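Local coordinates for E3 ubiquitin-protein ligase RNF31 (Mus musculus, PDB 5Y3T) that acts as a RING-type E3 ubiquitin ligase, here as its helical UBA domain pair, which probably docks partner proteins such as HOIL-1, at residues L117-Q122 / A128-E133; V30-Q35 / K78-R83. One frame throughout, in Å; residues are numbered along the deposited sequence.

Contact 1 (L117-Q122 / A128-E133); sequences LQALFQ and ARALTE
Ala119 and Ala130 meet at a helix-loop-helix corner in the all-helical UBA region, where helix 116-122 turns back into helix 127-145. The two short segments run at 129° to each other, and their axes approach to 8.6 Å, a close spacing consistent with the small alanines that meet on the two helices. The methyls point across the interface and touch, Ala119 CB lying 3.9 Å from Ala130 CB. Ala130 CB also sits beside the backbone, 3.8 Å from Ala119 O; that carbonyl oxygen is hydrogen-bonded to His123 ND1 in the intervening loop. Leu120 starts off away from helix 127-145, but its torsions (CG beside the backbone N, chi1 -79°) bring one branch back, with CD2 4.1 Å from Ala130 CB. The same side chain also packs against Arg98, Val102 and Leu105 of helix 87-107, joining the corner to a third helix. At the more open margin Glu133 reaches over with its chain extended, so that the carboxylate atom OE2 comes 4.2 Å from Ala119 CB, while OE1 lies loosely alongside Gln122 CG at 4.4 Å. On the second helix Thr132 OG1 donates to Ala128 O at 3.2 Å, 37° out of the carbonyl plane, and the same oxygen accepts the Thr132 backbone N-H. Nearby, Leu131 and Thr132 pack on side chains of the chain of another protein. With no hydrogen bond across the two segments, the corner depends on the fit of small apolar groups and not on directional bonds.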
loop_
_atom_site.group_PDB
_atom_site.type_symbol
_atom_site.label_atom_id
_atom_site.label_comp_id
_atom_site.label_asym_id
_atom_site.label_seq_id
_atom_site.Cartn_x
_atom_site.Cartn_y
_atom_site.Cartn_z
ATOM N N LEU B 117 19.799 2.831 -3.843
ATOM C CA LEU B 117 19.938 1.859 -2.754
ATOM C C LEU B 117 20.271 2.545 -1.444
ATOM O O LEU B 117 19.631 2.268 -0.413
ATOM C CB LEU B 117 20.975 0.768 -3.071
ATOM C CG LEU B 117 20.866 0.030 -4.405
ATOM C CD1 LEU B 117 21.858 -1.121 -4.445
ATOM C CD2 LEU B 117 19.456 -0.474 -4.641
ATOM N N GLN B 118 21.202 3.482 -1.491
ATOM C CA GLN B 118 21.626 4.232 -0.284
ATOM C C GLN B 118 20.503 5.123 0.231
ATOM O O GLN B 118 20.262 5.138 1.424
ATOM C CB GLN B 118 22.876 5.076 -0.540
ATOM C CG GLN B 118 24.130 4.252 -0.843
ATOM C CD GLN B 118 24.093 3.526 -2.198
ATOM O OE1 GLN B 118 23.294 3.868 -3.083
ATOM N NE2 GLN B 118 24.942 2.507 -2.359
ATOM N N ALA B 119 19.800 5.822 -0.677
ATOM C CA ALA B 119 18.655 6.691 -0.303
ATOM C C ALA B 119 17.421 5.952 0.219
ATOM O O ALA B 119 16.705 6.481 1.064
ATOM C CB ALA B 119 18.241 7.555 -1.484
ATOM N N LEU B 120 17.148 4.762 -0.320
ATOM C CA LEU B 120 16.076 3.943 0.199
ATOM C C LEU B 120 16.401 3.458 1.610
ATOM O O LEU B 120 15.560 3.539 2.499
ATOM C CB LEU B 120 15.732 2.773 -0.755
ATOM C CG LEU B 120 14.860 3.207 -1.933
ATOM C CD1 LEU B 120 14.727 2.111 -2.958
ATOM C CD2 LEU B 120 13.484 3.696 -1.480
ATOM N N PHE B 121 17.611 2.968 1.813
ATOM C CA PHE B 121 18.079 2.594 3.169
ATOM C C PHE B 121 18.032 3.792 4.113
ATOM O O PHE B 121 17.463 3.710 5.229
ATOM C CB PHE B 121 19.509 1.983 3.137
ATOM C CG PHE B 121 20.070 1.679 4.497
ATOM C CD1 PHE B 121 19.622 0.588 5.223
ATOM C CD2 PHE B 121 21.017 2.519 5.083
ATOM C CE1 PHE B 121 20.124 0.326 6.499
ATOM C CE2 PHE B 121 21.508 2.269 6.359
ATOM C CZ PHE B 121 21.075 1.169 7.062
ATOM N N GLN B 122 18.614 4.905 3.665
ATOM C CA GLN B 122 18.664 6.147 4.464
ATOM C C GLN B 122 17.291 6.594 4.966
ATOM O O GLN B 122 17.193 7.095 6.083
ATOM C CB GLN B 122 19.375 7.288 3.688
ATOM C CG GLN B 122 20.127 8.310 4.533
ATOM C CD GLN B 122 21.243 7.671 5.380
ATOM O OE1 GLN B 122 22.058 6.887 4.881
ATOM N NE2 GLN B 122 21.261 7.989 6.667
ATOM N N ALA B 128 8.976 8.369 -1.494
ATOM C CA ALA B 128 8.718 9.797 -1.628
ATOM C C ALA B 128 9.921 10.575 -1.118
ATOM O O ALA B 128 10.474 11.399 -1.843
ATOM C CB ALA B 128 7.480 10.186 -0.868
ATOM N N ARG B 129 10.380 10.249 0.088
ATOM C CA ARG B 129 11.556 10.925 0.682
ATOM C C ARG B 129 12.864 10.623 0.005
ATOM O O ARG B 129 13.712 11.508 -0.056
ATOM C CB ARG B 129 11.682 10.649 2.161
ATOM C CG ARG B 129 10.690 11.478 2.933
ATOM C CD ARG B 129 10.689 11.150 4.396
ATOM N NE ARG B 129 9.564 11.808 5.044
ATOM C CZ ARG B 129 9.297 11.750 6.344
ATOM N NH1 ARG B 129 10.086 11.054 7.167
ATOM N NH2 ARG B 129 8.234 12.399 6.820
ATOM N N ALA B 130 13.048 9.415 -0.515
ATOM C CA ALA B 130 14.262 9.144 -1.328
ATOM C C ALA B 130 14.311 10.004 -2.617
ATOM O O ALA B 130 15.323 10.616 -2.929
ATOM C CB ALA B 130 14.365 7.666 -1.660
ATOM N N LEU B 131 13.201 10.075 -3.346
ATOM C CA LEU B 131 13.102 10.895 -4.575
ATOM C C LEU B 131 13.451 12.381 -4.365
ATOM O O LEU B 131 14.193 12.975 -5.161
ATOM C CB LEU B 131 11.678 10.809 -5.103
ATOM C CG LEU B 131 11.413 11.343 -6.490
ATOM C CD1 LEU B 131 12.243 10.620 -7.535
ATOM C CD2 LEU B 131 9.928 11.169 -6.742
ATOM N N THR B 132 12.897 12.952 -3.289
ATOM C CA THR B 132 13.242 14.287 -2.799
ATOM C C THR B 132 14.761 14.401 -2.719
ATOM O O THR B 132 15.330 15.198 -3.463
ATOM C CB THR B 132 12.590 14.613 -1.431
ATOM O OG1 THR B 132 11.168 14.527 -1.534
ATOM C CG2 THR B 132 12.909 16.037 -0.972
ATOM N N GLU B 133 15.406 13.550 -1.906
ATOM C CA GLU B 133 16.860 13.661 -1.629
ATOM C C GLU B 133 17.734 13.524 -2.895
ATOM O O GLU B 133 18.640 14.290 -3.111
ATOM C CB GLU B 133 17.310 12.649 -0.532
ATOM C CG GLU B 133 18.507 13.128 0.325
ATOM C CD GLU B 133 19.279 11.994 1.018
ATOM O OE1 GLU B 133 19.459 12.043 2.265
ATOM O OE2 GLU B 133 19.710 11.035 0.327
#

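Contact 2 (V30-Q35 / K78-R83); sequences VFSALQ and KAWLDR
Trp80 holds CG opposite its backbone N (chi1 161°) and turns its indole at chi2 -99°, which carries the ring over to Ser32, while Leu81, with CG beside its own N (chi1 -70°), sends CD2 to the same residue. The contact joins helix 27-37 to the end of helix 73-82 in the all-helical HOIP UBA domain pair, with the chain passing through helix 42-64 in between. Trp80 and Leu81 sit side by side against the Ser32 side chain. Its CB lies 3.7 Å from Trp80 NE1 and meets the indole obliquely; the partner of the nitrogen is a carbon, so the approach is van der Waals contact. The serine hydroxyl OG comes 3.5 Å from Leu81 CD2, a polar atom against a methyl. Its hydrogen-bonding partner lies in its own helix instead: OG is bonded to Glu28 O, one turn back, which satisfies the buried oxygen, so that it can pack against a methyl without needing a partner across the interface. Beyond Ser32 the indole rests on Leu50, Val53 and Leu54 of helix 42-64 and stacks edge-to-face with Tyr36, so a single side chain connects three helices. Cutting Trp80 back to an alanine is likely to open a gap between these helices and leave Tyr36 without its edge-to-face mate. Where helix 73-82 gives way to a turn, Arg83 leaves helical backbone angles and forms a salt bridge with Glu89. Back at the interface, the benzo side of the indole passes the backbone of helix 27-37, with Trp80 CZ2 3.8 Å from Ser32 O.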
loop_
_atom_site.group_PDB
_atom_site.type_symbol
_atom_site.label_atom_id
_atom_site.label_comp_id
_atom_site.label_asym_id
_atom_site.label_seq_id
_atom_site.Cartn_x
_atom_site.Cartn_y
_atom_site.Cartn_z
ATOM N N VAL B 30 0.561 -6.710 18.127
ATOM C CA VAL B 30 0.102 -7.670 19.107
ATOM C C VAL B 30 -0.123 -8.990 18.395
ATOM O O VAL B 30 0.401 -9.988 18.823
ATOM C CB VAL B 30 -1.179 -7.208 19.850
ATOM C CG1 VAL B 30 -1.801 -8.328 20.694
ATOM C CG2 VAL B 30 -0.840 -6.051 20.755
ATOM N N PHE B 31 -0.867 -8.982 17.291
ATOM C CA PHE B 31 -1.210 -10.230 16.625
ATOM C C PHE B 31 0.023 -10.948 16.015
ATOM O O PHE B 31 0.109 -12.165 16.068
ATOM C CB PHE B 31 -2.262 -9.970 15.563
ATOM C CG PHE B 31 -2.751 -11.206 14.889
ATOM C CD1 PHE B 31 -3.578 -12.113 15.580
ATOM C CD2 PHE B 31 -2.422 -11.465 13.553
ATOM C CE1 PHE B 31 -4.064 -13.260 14.961
ATOM C CE2 PHE B 31 -2.910 -12.618 12.919
ATOM C CZ PHE B 31 -3.739 -13.514 13.624
ATOM N N SER B 32 0.941 -10.174 15.441
ATOM C CA SER B 32 2.185 -10.686 14.876
ATOM C C SER B 32 3.021 -11.403 15.917
ATOM O O SER B 32 3.580 -12.486 15.636
ATOM C CB SER B 32 3.010 -9.556 14.252
ATOM O OG SER B 32 2.333 -9.022 13.111
ATOM N N ALA B 33 3.052 -10.817 17.121
ATOM C CA ALA B 33 3.683 -11.433 18.268
ATOM C C ALA B 33 3.037 -12.755 18.656
ATOM O O ALA B 33 3.751 -13.756 18.831
ATOM C CB ALA B 33 3.670 -10.497 19.423
ATOM N N LEU B 34 1.705 -12.747 18.779
ATOM C CA LEU B 34 0.910 -13.935 19.090
ATOM C C LEU B 34 1.175 -15.057 18.090
ATOM O O LEU B 34 1.447 -16.181 18.485
ATOM C CB LEU B 34 -0.588 -13.619 19.139
ATOM C CG LEU B 34 -1.094 -12.691 20.285
ATOM C CD1 LEU B 34 -2.589 -12.349 20.212
ATOM C CD2 LEU B 34 -0.785 -13.304 21.633
ATOM N N GLN B 35 1.127 -14.748 16.807
ATOM C CA GLN B 35 1.330 -15.770 15.757
ATOM C C GLN B 35 2.735 -16.373 15.742
ATOM O O GLN B 35 2.860 -17.582 15.598
ATOM C CB GLN B 35 1.123 -15.166 14.377
ATOM C CG GLN B 35 -0.275 -14.694 14.129
ATOM C CD GLN B 35 -1.169 -15.861 13.964
ATOM O OE1 GLN B 35 -1.803 -16.282 14.910
ATOM N NE2 GLN B 35 -1.208 -16.413 12.764
ATOM N N LYS B 78 7.854 -3.246 8.659
ATOM C CA LYS B 78 6.673 -3.086 7.823
ATOM C C LYS B 78 6.305 -4.459 7.200
ATOM O O LYS B 78 5.149 -4.863 7.249
ATOM C CB LYS B 78 6.948 -2.013 6.781
ATOM C CG LYS B 78 5.778 -1.629 5.889
ATOM C CD LYS B 78 6.001 -0.276 5.179
ATOM C CE LYS B 78 7.461 0.090 4.771
ATOM N NZ LYS B 78 8.154 -0.751 3.734
ATOM N N ALA B 79 7.309 -5.201 6.728
ATOM C CA ALA B 79 7.096 -6.538 6.131
ATOM C C ALA B 79 6.638 -7.585 7.156
ATOM O O ALA B 79 5.652 -8.279 6.955
ATOM C CB ALA B 79 8.349 -7.002 5.396
ATOM N N TRP B 80 7.377 -7.702 8.245
ATOM C CA TRP B 80 6.967 -8.503 9.397
ATOM C C TRP B 80 5.493 -8.283 9.749
ATOM O O TRP B 80 4.715 -9.206 9.885
ATOM C CB TRP B 80 7.906 -8.180 10.562
ATOM C CG TRP B 80 7.410 -8.533 11.917
ATOM C CD1 TRP B 80 6.814 -7.707 12.855
ATOM C CD2 TRP B 80 7.504 -9.789 12.514
ATOM N NE1 TRP B 80 6.512 -8.406 14.009
ATOM C CE2 TRP B 80 6.926 -9.689 13.819
ATOM C CE3 TRP B 80 8.022 -10.994 12.088
ATOM C CZ2 TRP B 80 6.853 -10.731 14.648
ATOM C CZ3 TRP B 80 7.953 -12.005 12.896
ATOM C CH2 TRP B 80 7.361 -11.894 14.177
ATOM N N LEU B 81 5.106 -7.040 9.847
ATOM C CA LEU B 81 3.758 -6.694 10.262
ATOM C C LEU B 81 2.706 -6.853 9.200
ATOM O O LEU B 81 1.580 -7.170 9.543
ATOM C CB LEU B 81 3.691 -5.252 10.771
ATOM C CG LEU B 81 4.368 -4.962 12.111
ATOM C CD1 LEU B 81 4.002 -3.550 12.479
ATOM C CD2 LEU B 81 3.935 -5.913 13.212
ATOM N N ASP B 82 3.021 -6.638 7.924
ATOM C CA ASP B 82 1.992 -6.841 6.890
ATOM C C ASP B 82 1.697 -8.327 6.684
ATOM O O ASP B 82 0.583 -8.675 6.293
ATOM C CB ASP B 82 2.347 -6.141 5.577
ATOM C CG ASP B 82 2.397 -4.605 5.724
ATOM O OD1 ASP B 82 1.820 -4.001 6.680
ATOM O OD2 ASP B 82 3.065 -4.001 4.874
ATOM N N ARG B 83 2.654 -9.195 7.041
ATOM C CA ARG B 83 2.461 -10.609 6.953
ATOM C C ARG B 83 2.231 -11.202 8.326
ATOM O O ARG B 83 2.401 -12.408 8.533
ATOM C CB ARG B 83 3.654 -11.247 6.253
ATOM C CG ARG B 83 3.930 -10.688 4.863
ATOM C CD ARG B 83 2.697 -10.580 3.953
ATOM N NE ARG B 83 1.951 -11.836 3.857
ATOM C CZ ARG B 83 0.724 -11.977 3.347
ATOM N NH1 ARG B 83 0.032 -10.942 2.874
ATOM N NH2 ARG B 83 0.184 -13.183 3.310
#

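Overall arrangement
Contact 2 closes before contact 1 opens along the chain, and the two sit on opposite sides of its centre, 13 and 12 Å from it respectively. Their centres are 25 Å apart and their nearest atoms about 9 Å, so they do not touch. Helix 87-107 relates them: Ala79 and Arg83 of contact 2 pack on Cys94 and Glu93, and Leu117 of contact 1 reaches Val102 further along. Each contact also has residues beside other protein chains of the assembly, consistent with a domain pair that serves as a docking platform. Neither is tied here to a catalytic centre.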